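Long-range contacts in beta-L-arabinobiosidase (Bacteroides thetaiotaomicron, PDB 5MQR), which is a glycosidase of a gut bacterium that acts on plant pectin, probably releasing arabinose-containing sugars, and may also have exo-alpha-sialidase activity: residues Gly713-Glu718 against Tyr1015-Thr1020; Trp735-Asp740 against Leu772-Asp777; Lys749-Asn754 against Val801-Glu806. All coordinates share one frame; numbering follows the deposited sequence.

Contact 1 of 3, residues Gly713-Glu718 against Tyr1015-Thr1020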
loop_
_atom_site.group_PDB
_atom_site.type_symbol
_atom_site.label_atom_id
_atom_site.label_comp_id
_atom_site.label_asym_id
_atom_site.label_seq_id
_atom_site.Cartn_x
_atom_site.Cartn_y
_atom_site.Cartn_z
ATOM N N GLY A 713 -2.625 -16.873 -32.206
ATOM C CA GLY A 713 -3.579 -16.011 -31.493
ATOM C C GLY A 713 -3.384 -16.025 -29.971
ATOM O O GLY A 713 -3.284 -14.971 -29.352
ATOM N N HIS A 714 -3.285 -17.232 -29.398
ATOM C CA HIS A 714 -2.921 -17.426 -27.999
ATOM C C HIS A 714 -1.545 -16.832 -27.683
ATOM O O HIS A 714 -1.397 -16.179 -26.648
ATOM C CB HIS A 714 -2.891 -18.918 -27.616
ATOM C CG HIS A 714 -4.236 -19.580 -27.544
ATOM N ND1 HIS A 714 -5.334 -18.997 -26.947
ATOM C CD2 HIS A 714 -4.637 -20.811 -27.938
ATOM C CE1 HIS A 714 -6.357 -19.832 -26.990
ATOM N NE2 HIS A 714 -5.965 -20.940 -27.593
ATOM N N HIS A 715 -0.545 -17.079 -28.545
ATOM C CA HIS A 715 0.813 -16.536 -28.332
ATOM C C HIS A 715 0.803 -15.021 -28.165
ATOM O O HIS A 715 1.474 -14.483 -27.288
ATOM C CB HIS A 715 1.794 -16.918 -29.450
ATOM C CG HIS A 715 2.015 -18.393 -29.575
ATOM N ND1 HIS A 715 2.553 -18.971 -30.702
ATOM C CD2 HIS A 715 1.722 -19.415 -28.727
ATOM C CE1 HIS A 715 2.606 -20.284 -30.532
ATOM N NE2 HIS A 715 2.113 -20.578 -29.339
ATOM N N ILE A 716 0.023 -14.345 -28.996
ATOM C CA ILE A 716 -0.045 -12.892 -28.959
ATOM C C ILE A 716 -0.825 -12.424 -27.739
ATOM O O ILE A 716 -0.414 -11.470 -27.075
ATOM C CB ILE A 716 -0.638 -12.319 -30.256
ATOM C CG1 ILE A 716 0.291 -12.654 -31.424
ATOM C CG2 ILE A 716 -0.833 -10.817 -30.143
ATOM C CD1 ILE A 716 -0.338 -12.503 -32.788
ATOM N N TYR A 717 -1.952 -13.069 -27.461
ATOM C CA TYR A 717 -2.777 -12.688 -26.296
ATOM C C TYR A 717 -1.999 -12.847 -24.978
ATOM O O TYR A 717 -2.141 -12.025 -24.069
ATOM C CB TYR A 717 -4.098 -13.457 -26.241
ATOM C CG TYR A 717 -5.308 -12.774 -26.900
ATOM C CD1 TYR A 717 -5.480 -12.753 -28.279
ATOM C CD2 TYR A 717 -6.317 -12.192 -26.114
ATOM C CE1 TYR A 717 -6.595 -12.158 -28.849
ATOM C CE2 TYR A 717 -7.424 -11.606 -26.675
ATOM C CZ TYR A 717 -7.563 -11.573 -28.044
ATOM O OH TYR A 717 -8.682 -10.945 -28.572
ATOM N N GLU A 718 -1.170 -13.885 -24.877
ATOM C CA GLU A 718 -0.348 -14.081 -23.697
ATOM C C GLU A 718 0.840 -13.138 -23.678
ATOM O O GLU A 718 1.117 -12.518 -22.649
ATOM C CB GLU A 718 0.164 -15.508 -23.594
ATOM C CG GLU A 718 0.761 -15.882 -22.228
ATOM C CD GLU A 718 -0.279 -16.382 -21.229
ATOM O OE1 GLU A 718 -1.481 -16.056 -21.394
ATOM O OE2 GLU A 718 0.101 -17.117 -20.283
ATOM N N TYR A 1015 6.283 -28.408 -21.430
ATOM C CA TYR A 1015 6.304 -26.958 -21.660
ATOM C C TYR A 1015 5.540 -26.547 -22.925
ATOM O O TYR A 1015 5.938 -25.603 -23.600
ATOM C CB TYR A 1015 7.758 -26.420 -21.717
ATOM C CG TYR A 1015 8.661 -27.003 -20.639
ATOM C CD1 TYR A 1015 8.361 -26.842 -19.278
ATOM C CD2 TYR A 1015 9.792 -27.727 -20.973
ATOM C CE1 TYR A 1015 9.157 -27.394 -18.289
ATOM C CE2 TYR A 1015 10.603 -28.274 -19.981
ATOM C CZ TYR A 1015 10.272 -28.109 -18.645
ATOM O OH TYR A 1015 11.093 -28.659 -17.692
ATOM N N TYR A 1016 4.436 -27.228 -23.231
ATOM C CA TYR A 1016 3.673 -26.937 -24.433
ATOM C C TYR A 1016 3.105 -25.505 -24.417
ATOM O O TYR A 1016 2.582 -25.020 -23.415
ATOM C CB TYR A 1016 2.557 -27.972 -24.585
ATOM C CG TYR A 1016 1.985 -28.161 -25.971
ATOM C CD1 TYR A 1016 2.821 -28.337 -27.095
ATOM C CD2 TYR A 1016 0.605 -28.230 -26.168
ATOM C CE1 TYR A 1016 2.288 -28.522 -28.348
ATOM C CE2 TYR A 1016 0.084 -28.450 -27.420
ATOM C CZ TYR A 1016 0.931 -28.576 -28.508
ATOM O OH TYR A 1016 0.408 -28.769 -29.768
ATOM N N ASN A 1017 3.218 -24.841 -25.549
ATOM C CA ASN A 1017 2.821 -23.455 -25.694
ATOM C C ASN A 1017 1.736 -23.352 -26.757
ATOM O O ASN A 1017 2.013 -23.081 -27.923
ATOM C CB ASN A 1017 4.040 -22.608 -26.060
ATOM C CG ASN A 1017 3.699 -21.140 -26.184
ATOM O OD1 ASN A 1017 2.743 -20.657 -25.544
ATOM N ND2 ASN A 1017 4.440 -20.425 -27.037
ATOM N N HIS A 1018 0.506 -23.558 -26.305
ATOM C CA HIS A 1018 -0.628 -23.836 -27.156
ATOM C C HIS A 1018 -1.904 -23.343 -26.485
ATOM O O HIS A 1018 -2.985 -23.859 -26.718
ATOM C CB HIS A 1018 -0.657 -25.362 -27.316
ATOM C CG HIS A 1018 -1.547 -25.880 -28.388
ATOM N ND1 HIS A 1018 -2.581 -26.748 -28.116
ATOM C CD2 HIS A 1018 -1.504 -25.755 -29.736
ATOM C CE1 HIS A 1018 -3.165 -27.105 -29.247
ATOM N NE2 HIS A 1018 -2.537 -26.513 -30.244
ATOM N N SER A 1019 -1.778 -22.303 -25.677
ATOM C CA SER A 1019 -2.860 -21.849 -24.817
ATOM C C SER A 1019 -2.440 -20.559 -24.153
ATOM O O SER A 1019 -1.267 -20.167 -24.191
ATOM C CB SER A 1019 -3.159 -22.877 -23.699
ATOM O OG SER A 1019 -2.035 -23.029 -22.822
ATOM N N THR A 1020 -3.414 -19.902 -23.540
ATOM C CA THR A 1020 -3.129 -18.795 -22.627
ATOM C C THR A 1020 -3.402 -19.267 -21.198
ATOM O O THR A 1020 -4.068 -20.289 -20.960
ATOM C CB THR A 1020 -3.945 -17.526 -22.963
ATOM O OG1 THR A 1020 -5.340 -17.752 -22.770
ATOM C CG2 THR A 1020 -3.694 -17.056 -24.406
#
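His715 and Asn1017 meet twice over. The NE2-H of His715 runs to the backbone O of Asn1017 at 2.9 Å and almost straight (170°); the oxygen lies in the imidazole plane, but the donor stands well above the carbonyl plane. ND2 of the same asparagine lies over one face of that ring, the amide plane turned 27° from the imidazole. With CG swung opposite the backbone N (chi1 -178°), Asn1017 brings its amide to the imidazole, where ND2 is fixed by a hydrogen bond to Thr693 O.

One residue earlier on helix 712-719, the His714 ring has Ser1019 CA over one face, 4.0 Å from the ring centroid, a CH-pi contact offset toward the rim. Thr1020 comes in beside this, crossing His714 at about a right angle, and its CG2 methyl reaches ND1 of His714 at 3.6 Å and O of His714 at 3.3 Å. Glu718, its chain bent at chi2, lays OE1 3.3 Å from CB of Thr1020; its two oxygens accept the backbone N-H groups of Phe1021, Asn1022 and Asp1023.

Glu718 thus ties helix 712-719 to the start of helix 1022-1029, a buried junction between early and late helices consistent with the (alpha/alpha)6 toroid of six-hairpin glycosidases.

Contact 2 of 3, residues Trp735-Asp740 against Leu772-Asp777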
loop_
_atom_site.group_PDB
_atom_site.type_symbol
_atom_site.label_atom_id
_atom_site.label_comp_id
_atom_site.label_asym_id
_atom_site.label_seq_id
_atom_site.Cartn_x
_atom_site.Cartn_y
_atom_site.Cartn_z
ATOM N N TRP A 735 6.570 -14.155 -38.495
ATOM C CA TRP A 735 5.447 -14.823 -39.156
ATOM C C TRP A 735 5.077 -14.157 -40.473
ATOM O O TRP A 735 4.833 -14.866 -41.452
ATOM C CB TRP A 735 4.191 -14.920 -38.263
ATOM C CG TRP A 735 4.194 -16.069 -37.344
ATOM C CD1 TRP A 735 4.273 -16.025 -35.986
ATOM C CD2 TRP A 735 4.132 -17.453 -37.699
ATOM N NE1 TRP A 735 4.258 -17.292 -35.469
ATOM C CE2 TRP A 735 4.189 -18.192 -36.502
ATOM C CE3 TRP A 735 4.034 -18.137 -38.906
ATOM C CZ2 TRP A 735 4.135 -19.588 -36.484
ATOM C CZ3 TRP A 735 3.993 -19.521 -38.888
ATOM C CH2 TRP A 735 4.024 -20.227 -37.685
ATOM N N TYR A 736 5.043 -12.825 -40.505
ATOM C CA TYR A 736 4.478 -12.110 -41.673
ATOM C C TYR A 736 5.503 -11.668 -42.718
ATOM O O TYR A 736 5.142 -11.427 -43.873
ATOM C CB TYR A 736 3.624 -10.923 -41.224
ATOM C CG TYR A 736 2.325 -11.364 -40.595
ATOM C CD1 TYR A 736 2.237 -11.620 -39.228
ATOM C CD2 TYR A 736 1.177 -11.542 -41.368
ATOM C CE1 TYR A 736 1.043 -12.040 -38.646
ATOM C CE2 TYR A 736 -0.016 -11.967 -40.796
ATOM C CZ TYR A 736 -0.084 -12.202 -39.434
ATOM O OH TYR A 736 -1.254 -12.617 -38.865
ATOM N N ARG A 737 6.764 -11.544 -42.315
ATOM C CA ARG A 737 7.817 -11.063 -43.205
ATOM C C ARG A 737 9.072 -11.921 -43.193
ATOM O O ARG A 737 10.055 -11.576 -43.829
ATOM C CB ARG A 737 8.168 -9.631 -42.819
ATOM C CG ARG A 737 7.004 -8.675 -43.018
ATOM C CD ARG A 737 7.104 -7.477 -42.120
ATOM N NE ARG A 737 5.876 -6.689 -42.165
ATOM C CZ ARG A 737 5.725 -5.477 -41.633
ATOM N NH1 ARG A 737 6.721 -4.891 -40.986
ATOM N NH2 ARG A 737 4.562 -4.848 -41.755
ATOM N N GLY A 738 9.039 -13.059 -42.516
ATOM C CA GLY A 738 10.256 -13.819 -42.293
ATOM C C GLY A 738 10.576 -14.834 -43.363
ATOM O O GLY A 738 11.519 -15.580 -43.199
ATOM N N ASN A 739 9.793 -14.875 -44.437
ATOM C CA ASN A 739 9.977 -15.819 -45.539
ATOM C C ASN A 739 10.279 -15.026 -46.828
ATOM O O ASN A 739 9.374 -14.738 -47.619
ATOM C CB ASN A 739 8.712 -16.679 -45.674
ATOM C CG ASN A 739 8.729 -17.593 -46.894
ATOM O OD1 ASN A 739 9.781 -17.998 -47.374
ATOM N ND2 ASN A 739 7.547 -17.929 -47.387
ATOM N N ASP A 740 11.553 -14.672 -47.015
ATOM C CA ASP A 740 11.998 -13.770 -48.109
ATOM C C ASP A 740 11.187 -12.468 -48.132
ATOM O O ASP A 740 10.677 -12.063 -49.185
ATOM C CB ASP A 740 11.935 -14.473 -49.494
ATOM C CG ASP A 740 12.899 -15.651 -49.602
ATOM O OD1 ASP A 740 14.097 -15.457 -49.263
ATOM O OD2 ASP A 740 12.477 -16.759 -50.029
ATOM N N LEU A 772 -0.325 0.126 -37.126
ATOM C CA LEU A 772 -0.597 0.732 -38.451
ATOM C C LEU A 772 0.253 0.090 -39.549
ATOM O O LEU A 772 -0.252 -0.203 -40.653
ATOM C CB LEU A 772 -0.383 2.250 -38.441
ATOM C CG LEU A 772 -1.342 3.102 -37.572
ATOM C CD1 LEU A 772 -0.914 4.568 -37.483
ATOM C CD2 LEU A 772 -2.766 3.027 -38.095
ATOM N N ASP A 773 1.523 -0.169 -39.226
ATOM C CA ASP A 773 2.455 -0.819 -40.159
ATOM C C ASP A 773 2.121 -2.293 -40.490
ATOM O O ASP A 773 2.552 -2.787 -41.515
ATOM C CB ASP A 773 3.897 -0.687 -39.630
ATOM C CG ASP A 773 4.920 -1.380 -40.514
ATOM O OD1 ASP A 773 5.298 -0.829 -41.575
ATOM O OD2 ASP A 773 5.320 -2.504 -40.138
HETATM N N MSE A 774 1.372 -2.975 -39.621
HETATM C CA MSE A 774 0.949 -4.383 -39.823
HETATM C C MSE A 774 -0.368 -4.556 -40.572
HETATM O O MSE A 774 -0.738 -5.673 -40.927
HETATM C CB MSE A 774 0.825 -5.095 -38.456
HETATM C CG MSE A 774 2.138 -5.736 -38.009
HETATM SE SE MSE A 774 2.744 -7.153 -39.227
HETATM C CE MSE A 774 1.218 -8.397 -39.025
ATOM N N THR A 775 -1.071 -3.448 -40.811
ATOM C CA THR A 775 -2.425 -3.442 -41.395
ATOM C C THR A 775 -2.492 -4.143 -42.775
ATOM O O THR A 775 -3.327 -5.027 -42.965
ATOM C CB THR A 775 -2.985 -1.980 -41.372
ATOM O OG1 THR A 775 -3.499 -1.708 -40.052
ATOM C CG2 THR A 775 -4.033 -1.727 -42.357
ATOM N N LYS A 776 -1.616 -3.777 -43.707
ATOM C CA LYS A 776 -1.607 -4.407 -45.029
ATOM C C LYS A 776 -1.362 -5.907 -44.965
ATOM O O LYS A 776 -2.049 -6.661 -45.641
ATOM C CB LYS A 776 -0.567 -3.768 -45.951
ATOM C CG LYS A 776 -0.937 -2.357 -46.364
ATOM C CD LYS A 776 -0.004 -1.823 -47.453
ATOM C CE LYS A 776 0.046 -0.298 -47.457
ATOM N NZ LYS A 776 0.239 0.207 -48.850
ATOM N N ASP A 777 -0.413 -6.316 -44.120
ATOM C CA ASP A 777 -0.081 -7.723 -43.920
ATOM C C ASP A 777 -1.290 -8.512 -43.445
ATOM O O ASP A 777 -1.495 -9.654 -43.887
ATOM C CB ASP A 777 1.027 -7.921 -42.891
ATOM C CG ASP A 777 2.285 -7.161 -43.222
ATOM O OD1 ASP A 777 2.273 -5.902 -43.056
ATOM O OD2 ASP A 777 3.283 -7.818 -43.610
#
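Arg737 puts its guanidinium between two aspartates of helix 768-788 and forms salt bridges with both. Asp777 is gripped side-on: NE reaches OD2 of Asp777 at 3.2 Å and NH2 reaches OD1 of Asp777 at 2.8 Å, both bonds nearly straight and both acceptors within the guanidinium plane. The carboxylate itself is turned 41° from that plane, so each oxygen is met from above rather than in its own plane. Asp773 is held differently, end-on and through one atom. Its OD2 takes NH1 of Arg737 at 2.9 Å on the syn lone pair, and also receives NH2 of Arg737 from above the carboxylate, whose plane stands at 89° to the guanidinium. NH2 makes a further, weak bond to the backbone O of Asp773.

The arginine gets there on a chain extended from CG to NE. Over one face of its guanidinium lies the selenium of Met774, a selenomethionine, with SE 3.9 Å from NH2 of Arg737. The Met774 chain is bent at chi2 and again at chi3 (-62°), which tucks the CE methyl over the Tyr736 ring, 3.5 Å from the ring centroid. This is both a CH-pi and a Met-aromatic contact, SE itself lying obliquely to the ring. Asp777 CB closes on CD2 of Tyr736 at 3.9 Å.

Helix 768-788 is kinked here, with the backbone N of Lys776 and of Asp777 lacking bonds to the preceding turn. Met774 also packs on Ile732 and His733 of helix 726-737. A turn beyond Asp777, Glu781 OE1 is hydrogen-bonded to Tyr736 OH, so the last part of helix 726-737 is joined to several successive turns of helix 768-788.

Contact 3 of 3, residues Lys749-Asn754 against Val801-Glu806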
loop_
_atom_site.group_PDB
_atom_site.type_symbol
_atom_site.label_atom_id
_atom_site.label_comp_id
_atom_site.label_asym_id
_atom_site.label_seq_id
_atom_site.Cartn_x
_atom_site.Cartn_y
_atom_site.Cartn_z
ATOM N N LYS A 749 -1.882 -23.500 -43.130
ATOM C CA LYS A 749 -2.209 -24.802 -42.557
ATOM C C LYS A 749 -3.108 -24.726 -41.329
ATOM O O LYS A 749 -3.604 -25.750 -40.893
ATOM C CB LYS A 749 -0.928 -25.586 -42.198
ATOM C CG LYS A 749 -0.013 -25.923 -43.377
ATOM C CD LYS A 749 -0.677 -26.885 -44.344
ATOM C CE LYS A 749 0.266 -27.280 -45.469
ATOM N NZ LYS A 749 -0.528 -27.792 -46.626
ATOM N N PHE A 750 -3.301 -23.533 -40.768
ATOM C CA PHE A 750 -4.146 -23.378 -39.594
ATOM C C PHE A 750 -4.992 -22.116 -39.638
ATOM O O PHE A 750 -4.526 -21.048 -40.074
ATOM C CB PHE A 750 -3.305 -23.386 -38.312
ATOM C CG PHE A 750 -2.623 -24.697 -38.045
ATOM C CD1 PHE A 750 -3.331 -25.764 -37.503
ATOM C CD2 PHE A 750 -1.291 -24.882 -38.367
ATOM C CE1 PHE A 750 -2.716 -26.991 -37.271
ATOM C CE2 PHE A 750 -0.667 -26.098 -38.128
ATOM C CZ PHE A 750 -1.380 -27.156 -37.586
ATOM N N SER A 751 -6.239 -22.257 -39.184
ATOM C CA SER A 751 -7.144 -21.144 -39.047
ATOM C C SER A 751 -6.481 -20.046 -38.226
ATOM O O SER A 751 -5.589 -20.306 -37.408
ATOM C CB SER A 751 -8.442 -21.572 -38.364
ATOM O OG SER A 751 -9.090 -22.620 -39.063
ATOM N N SER A 752 -6.936 -18.817 -38.463
ATOM C CA SER A 752 -6.314 -17.624 -37.877
ATOM C C SER A 752 -7.323 -16.641 -37.292
ATOM O O SER A 752 -8.300 -16.277 -37.976
ATOM C CB SER A 752 -5.493 -16.899 -38.949
ATOM O OG SER A 752 -5.040 -15.656 -38.457
ATOM N N TRP A 753 -7.066 -16.204 -36.052
ATOM C CA TRP A 753 -7.679 -14.982 -35.503
ATOM C C TRP A 753 -6.642 -13.901 -35.281
ATOM O O TRP A 753 -6.785 -13.052 -34.415
ATOM C CB TRP A 753 -8.543 -15.248 -34.261
ATOM C CG TRP A 753 -7.904 -15.615 -32.954
ATOM C CD1 TRP A 753 -7.581 -14.772 -31.965
ATOM C CD2 TRP A 753 -7.594 -16.930 -32.472
ATOM N NE1 TRP A 753 -7.064 -15.448 -30.902
ATOM C CE2 TRP A 753 -7.074 -16.784 -31.180
ATOM C CE3 TRP A 753 -7.724 -18.213 -32.999
ATOM C CZ2 TRP A 753 -6.659 -17.866 -30.410
ATOM C CZ3 TRP A 753 -7.316 -19.294 -32.231
ATOM C CH2 TRP A 753 -6.781 -19.115 -30.957
ATOM N N ASN A 754 -5.645 -13.851 -36.154
ATOM C CA ASN A 754 -4.481 -13.006 -35.902
ATOM C C ASN A 754 -4.692 -11.518 -36.040
ATOM O O ASN A 754 -3.983 -10.751 -35.379
ATOM C CB ASN A 754 -3.306 -13.435 -36.761
ATOM C CG ASN A 754 -2.792 -14.801 -36.379
ATOM O OD1 ASN A 754 -2.988 -15.282 -35.248
ATOM N ND2 ASN A 754 -2.164 -15.461 -37.334
ATOM N N VAL A 801 -8.873 -30.789 -38.621
ATOM C CA VAL A 801 -7.400 -30.884 -38.505
ATOM C C VAL A 801 -6.719 -29.501 -38.670
ATOM O O VAL A 801 -5.750 -29.184 -37.977
ATOM C CB VAL A 801 -6.806 -31.912 -39.530
ATOM C CG1 VAL A 801 -5.285 -31.989 -39.425
ATOM C CG2 VAL A 801 -7.406 -33.307 -39.337
ATOM N N GLN A 802 -7.265 -28.691 -39.573
ATOM C CA GLN A 802 -6.736 -27.356 -39.883
ATOM C C GLN A 802 -7.203 -26.276 -38.897
ATOM O O GLN A 802 -6.666 -25.186 -38.935
ATOM C CB GLN A 802 -7.044 -26.939 -41.341
ATOM C CG GLN A 802 -6.180 -27.629 -42.364
ATOM C CD GLN A 802 -6.520 -29.094 -42.492
ATOM O OE1 GLN A 802 -7.690 -29.463 -42.600
ATOM N NE2 GLN A 802 -5.504 -29.939 -42.452
ATOM N N ASP A 803 -8.178 -26.582 -38.032
ATOM C CA ASP A 803 -8.355 -25.835 -36.773
ATOM C C ASP A 803 -7.418 -26.313 -35.669
ATOM O O ASP A 803 -7.498 -25.801 -34.565
ATOM C CB ASP A 803 -9.792 -25.940 -36.230
ATOM C CG ASP A 803 -10.781 -25.109 -37.005
ATOM O OD1 ASP A 803 -10.421 -24.066 -37.585
ATOM O OD2 ASP A 803 -11.957 -25.494 -37.007
ATOM N N GLY A 804 -6.524 -27.261 -35.953
ATOM C CA GLY A 804 -5.750 -27.938 -34.917
ATOM C C GLY A 804 -6.543 -28.910 -34.062
ATOM O O GLY A 804 -6.101 -29.272 -32.972
HETATM N N MSE A 805 -7.710 -29.344 -34.541
HETATM C CA MSE A 805 -8.624 -30.112 -33.715
HETATM C C MSE A 805 -9.040 -31.398 -34.387
HETATM O O MSE A 805 -10.231 -31.698 -34.534
HETATM C CB MSE A 805 -9.822 -29.253 -33.293
HETATM C CG MSE A 805 -9.416 -27.871 -32.794
HETATM SE SE MSE A 805 -11.020 -26.863 -32.293
HETATM C CE MSE A 805 -10.122 -25.246 -31.613
ATOM N N GLU A 806 -8.052 -32.206 -34.754
ATOM C CA GLU A 806 -8.333 -33.528 -35.316
ATOM C C GLU A 806 -9.178 -34.425 -34.382
ATOM O O GLU A 806 -9.103 -34.321 -33.152
ATOM C CB GLU A 806 -7.025 -34.225 -35.692
ATOM C CG GLU A 806 -6.193 -34.672 -34.502
ATOM C CD GLU A 806 -4.910 -35.435 -34.861
ATOM O OE1 GLU A 806 -4.599 -35.647 -36.077
ATOM O OE2 GLU A 806 -4.222 -35.850 -33.878
#
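Ser751 and the Gln802-Asp803 turn are joined by one backbone and one side-chain hydrogen bond. Ser751 N gives its hydrogen to O of Gln802 at 3.0 Å (158°). The same oxygen takes a CA-H...O contact from Phe750, whose CA lies 3.2 Å away from O of Gln802, so this carbonyl serves two neighbouring donors.

The hydroxyl of Ser751, set anti to its own carbonyl carbon (chi1 -57°), donates to OD1 of Asp803. At 2.5 Å between OG and OD1 the bond is very short, and that exact length is doubtful. Gln798 NE2 is a second partner of the hydroxyl. On Asp803 the other oxygen, OD2, is taken up by a salt bridge to Arg819 and a hydrogen bond with Thr821, so both oxygens of this buried carboxylate have partners, which should limit its rotation.

Inside the turn, Gly804 N is bonded to O of Val801 at 2.9 Å. The edge of the Phe750 ring comes up against this turn, with CD1 3.9 Å from the N of Gly804, which lies near the ring plane. Nearby, the bent chain of Gln802 lays CG 3.5 Å from the backbone O of Lys749.

Past Ser751, Ser752 OG accepts from Asn754 N at 3.0 Å. The same hydroxyl is also hydrogen-bonded to Glu781, while the backbone O of Ser752 is bonded to Asn829. That hydroxyl-to-backbone bond makes an ST turn at the start of helix 754-765, where Trp753 holds the N-cap position: a loop entering a helix is pinned to a 3-10 turn in the loop between helices 768-788 and 820-839, within what is probably an (alpha/alpha)6 domain.

How the contacts relate
All three contacts belong to the same helical glycosidase domain. Contact 3 touches both others; its centre is about 14 Å from that of contact 1 and about 20 Å from that of contact 2. Asn754 takes part in both junctions, Trp753 in the one with contact 1. There the Trp753 ring meets His714 edge-to-face, and OD1 of Asn754 packs 3.5 Å from N of Gly713; toward contact 2, CB of Asn754 lies 3.1 Å from OH of Tyr736. Glu781 links contacts 2 and 3 through hydrogen bonds with Tyr736, Ser752 and Asn754. Contacts 1 and 2 do not touch, their nearest atoms being about 5 Å apart. A bound HEPES lies about 4 Å from the Lys749 side chain, and a HEPES also lies about 8 Å from that of His1018.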